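Local atomic coordinates of pseudoaglycone deacetylase Dbv21 (Actinoplanes teichomyceticus, PDB entry 3DFI), a protein that probably removes the acetyl group from the sugar of a glycopeptide pseudoaglycone during A40926 biosynthesis, as a zinc-dependent deacetylase of the PIG-L family. Residues T151-G156 and L179-D184. Residues are numbered along the deposited sequence; the frame is centred on the assembly and turned at random.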
ATOM      1  N   THR A 151       4.592  -2.172   5.292  1.00 49.72           N
ATOM      2  CA  THR A 151       3.979  -2.767   4.115  1.00 49.13           C
ATOM      3  C   THR A 151       2.650  -3.419   4.510  1.00 49.49           C
ATOM      4  O   THR A 151       2.246  -3.352   5.659  1.00 49.24           O
ATOM      5  CB  THR A 151       4.911  -3.737   3.358  1.00 49.05           C
ATOM      6  OG1 THR A 151       4.347  -4.018   2.068  1.00 50.30           O
ATOM      7  CG2 THR A 151       5.127  -5.064   4.137  1.00 46.53           C
ATOM      8  N   CYS A 152       1.964  -4.020   3.546  1.00 49.72           N
ATOM      9  CA  CYS A 152       0.628  -4.563   3.777  1.00 49.53           C
ATOM     10  C   CYS A 152       0.679  -5.873   4.533  1.00 49.51           C
ATOM     11  O   CYS A 152       1.611  -6.638   4.385  1.00 50.52           O
ATOM     12  CB  CYS A 152      -0.073  -4.778   2.429  1.00 49.77           C
ATOM     13  SG  CYS A 152       0.827  -5.952   1.316  1.00 51.95           S
ATOM     14  N   VAL A 153      -0.354  -6.170   5.307  1.00 49.41           N
ATOM     15  CA  VAL A 153      -0.454  -7.496   5.928  1.00 49.04           C
ATOM     16  C   VAL A 153      -0.946  -8.554   4.933  1.00 48.51           C
ATOM     17  O   VAL A 153      -0.827  -9.746   5.193  1.00 48.07           O
ATOM     18  CB  VAL A 153      -1.315  -7.465   7.234  1.00 48.66           C
ATOM     19  CG1 VAL A 153      -2.790  -7.548   6.936  1.00 48.61           C
ATOM     20  CG2 VAL A 153      -0.906  -8.601   8.202  1.00 48.40           C
ATOM     21  N   ALA A 154      -1.492  -8.096   3.801  1.00 48.44           N
ATOM     22  CA  ALA A 154      -2.025  -8.950   2.713  1.00 48.71           C
ATOM     23  C   ALA A 154      -3.367  -9.650   3.017  1.00 49.93           C
ATOM     24  O   ALA A 154      -3.622 -10.780   2.581  1.00 49.73           O
ATOM     25  CB  ALA A 154      -0.948  -9.946   2.140  1.00 47.70           C
ATOM     26  N   ILE A 155      -4.211  -8.953   3.776  1.00 50.52           N
ATOM     27  CA  ILE A 155      -5.628  -9.219   3.849  1.00 51.28           C
ATOM     28  C   ILE A 155      -6.190  -9.039   2.424  1.00 51.90           C
ATOM     29  O   ILE A 155      -5.838  -8.075   1.740  1.00 51.34           O
ATOM     30  CB  ILE A 155      -6.302  -8.210   4.822  1.00 51.42           C
ATOM     31  CG1 ILE A 155      -6.060  -8.618   6.285  1.00 51.62           C
ATOM     32  CG2 ILE A 155      -7.809  -8.074   4.549  1.00 52.68           C
ATOM     33  CD1 ILE A 155      -6.352  -7.504   7.291  1.00 51.19           C
ATOM     34  N   GLY A 156      -7.049  -9.966   1.992  1.00 52.80           N
ATOM     35  CA  GLY A 156      -7.593  -9.968   0.617  1.00 53.36           C
ATOM     36  C   GLY A 156      -6.837 -10.950  -0.273  1.00 53.87           C
ATOM     37  O   GLY A 156      -7.252 -11.227  -1.404  1.00 53.69           O
ATOM     38  N   LEU A 179       9.666  -2.764  11.529  1.00 51.12           N
ATOM     39  CA  LEU A 179       8.639  -2.983  10.507  1.00 51.73           C
ATOM     40  C   LEU A 179       7.258  -3.180  11.150  1.00 51.77           C
ATOM     41  O   LEU A 179       7.162  -3.751  12.232  1.00 51.21           O
ATOM     42  CB  LEU A 179       9.019  -4.209   9.650  1.00 52.01           C
ATOM     43  CG  LEU A 179       7.982  -4.751   8.645  1.00 52.98           C
ATOM     44  CD1 LEU A 179       8.634  -5.405   7.473  1.00 52.72           C
ATOM     45  CD2 LEU A 179       7.047  -5.744   9.346  1.00 53.14           C
ATOM     46  N   ARG A 180       6.221  -2.675  10.472  1.00 51.14           N
ATOM     47  CA  ARG A 180       4.800  -2.888  10.796  1.00 51.71           C
ATOM     48  C   ARG A 180       4.014  -3.277   9.525  1.00 50.45           C
ATOM     49  O   ARG A 180       4.341  -2.877   8.400  1.00 50.31           O
ATOM     50  CB  ARG A 180       4.196  -1.629  11.430  1.00 51.06           C
ATOM     51  CG  ARG A 180       4.875  -1.255  12.771  1.00 53.97           C
ATOM     52  CD  ARG A 180       4.100  -0.177  13.520  1.00 54.92           C
ATOM     53  NE  ARG A 180       2.866  -0.702  14.112  1.00 60.45           N
ATOM     54  CZ  ARG A 180       2.742  -1.122  15.371  1.00 61.55           C
ATOM     55  NH1 ARG A 180       1.576  -1.585  15.797  1.00 62.89           N
ATOM     56  NH2 ARG A 180       3.772  -1.074  16.213  1.00 63.44           N
ATOM     57  N   LEU A 181       2.995  -4.091   9.714  1.00 49.93           N
ATOM     58  CA  LEU A 181       2.169  -4.532   8.627  1.00 48.47           C
ATOM     59  C   LEU A 181       0.834  -3.846   8.817  1.00 48.37           C
ATOM     60  O   LEU A 181       0.255  -3.892   9.911  1.00 48.00           O
ATOM     61  CB  LEU A 181       2.027  -6.060   8.648  1.00 48.27           C
ATOM     62  CG  LEU A 181       3.328  -6.872   8.456  1.00 48.49           C
ATOM     63  CD1 LEU A 181       3.048  -8.343   8.365  1.00 48.06           C
ATOM     64  CD2 LEU A 181       4.119  -6.404   7.219  1.00 49.21           C
ATOM     65  N   TRP A 182       0.345  -3.209   7.750  1.00 48.16           N
ATOM     66  CA  TRP A 182      -0.939  -2.515   7.796  1.00 47.22           C
ATOM     67  C   TRP A 182      -2.150  -3.358   7.377  1.00 47.19           C
ATOM     68  O   TRP A 182      -2.017  -4.349   6.670  1.00 47.13           O
ATOM     69  CB  TRP A 182      -0.892  -1.214   6.992  1.00 47.18           C
ATOM     70  CG  TRP A 182      -0.857  -1.350   5.451  1.00 47.99           C
ATOM     71  CD1 TRP A 182      -1.798  -1.953   4.638  1.00 48.78           C
ATOM     72  CD2 TRP A 182       0.158  -0.830   4.561  1.00 48.97           C
ATOM     73  NE1 TRP A 182      -1.423  -1.832   3.303  1.00 48.74           N
ATOM     74  CE2 TRP A 182      -0.235  -1.151   3.230  1.00 49.36           C
ATOM     75  CE3 TRP A 182       1.367  -0.128   4.763  1.00 48.78           C
ATOM     76  CZ2 TRP A 182       0.545  -0.796   2.104  1.00 49.34           C
ATOM     77  CZ3 TRP A 182       2.121   0.245   3.648  1.00 47.99           C
ATOM     78  CH2 TRP A 182       1.718  -0.111   2.335  1.00 48.59           C
ATOM     79  N   GLN A 183      -3.332  -2.930   7.812  1.00 46.78           N
ATOM     80  CA  GLN A 183      -4.591  -3.565   7.453  1.00 46.78           C
ATOM     81  C   GLN A 183      -4.994  -3.014   6.083  1.00 46.99           C
ATOM     82  O   GLN A 183      -5.313  -1.808   5.978  1.00 47.20           O
ATOM     83  CB  GLN A 183      -5.638  -3.173   8.494  1.00 47.26           C
ATOM     84  CG  GLN A 183      -6.997  -3.883   8.422  1.00 46.59           C
ATOM     85  CD  GLN A 183      -7.991  -3.307   9.407  1.00 47.23           C
ATOM     86  OE1 GLN A 183      -8.218  -2.080   9.365  1.00 50.16           O
ATOM     87  NE2 GLN A 183      -8.555  -4.074  10.221  1.00 47.20           N
ATOM     88  N   ASP A 184      -4.994  -3.880   5.061  1.00 46.05           N
ATOM     89  CA  ASP A 184      -5.258  -3.483   3.658  1.00 47.62           C
ATOM     90  C   ASP A 184      -6.654  -2.893   3.551  1.00 47.16           C
ATOM     91  O   ASP A 184      -7.584  -3.504   4.030  1.00 47.25           O
ATOM     92  CB  ASP A 184      -5.159  -4.709   2.728  1.00 46.85           C
ATOM     93  CG  ASP A 184      -3.814  -5.474   2.885  1.00 50.62           C
ATOM     94  OD1 ASP A 184      -3.508  -5.990   4.005  1.00 48.03           O
ATOM     95  OD2 ASP A 184      -3.079  -5.549   1.876  1.00 51.29           O
TER
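Trp182 lays its indole flat over the backbone of Thr151 and Cys152, the strand ends running side by side beneath it. From CB, which stands 4.0 Å from Thr151 O, CG sits between the backbone N and the carbonyl carbon (chi1 72°), which leans the ring across onto the neighbouring strand. CG and CD2 then pass over the Thr151 carbonyl; CE3 lies over it too, and CZ3 and CH2 reach Thr151 CA and C. On the pyrrole side CD1 lies nearest Cys152 CA, which sits 3.5 Å from the centroid of the five-membered ring, 12° off its normal, a CH-pi contact; NE1 is 3.4 Å from Cys152 CB, and CE2 and CZ2 come over Cys152 N. Ala20, Ser23 and Val24 of helix 19-33 also touch the Trp182 side chain. The backbones pair through hydrogen bonds from Thr151 N to Arg180 O, from Trp182 N to Thr151 O (2.8 Å) and from Val153 N to Trp182 O. This is the parallel pairing of a right-handed beta-alpha-beta crossover, strand 148-152, helix 159-174, strand 179-182, within the Rossmann-like sheet of the PIG-L deacetylases. The side chains of Thr151 and Leu181 lie side by side, pointing the same way, with CG2 and CD2 3.5 Å apart; those of Leu181 and Val153 cross at about a right angle, CB against CB. Past the strand ends, the carboxylate of Asp184 reaches into the turn of 153-155. OD1 takes Ile155 N at 3.1 Å from above the carboxylate plane, 72° out of it, and a weak, bent bond from Ala154 N. OD2 accepts a hydrogen bond from ND1 of His161, a zinc ligand together with His16 and Asp19, a second-shell bond consistent with Asp184 steadying the imidazole's rotation.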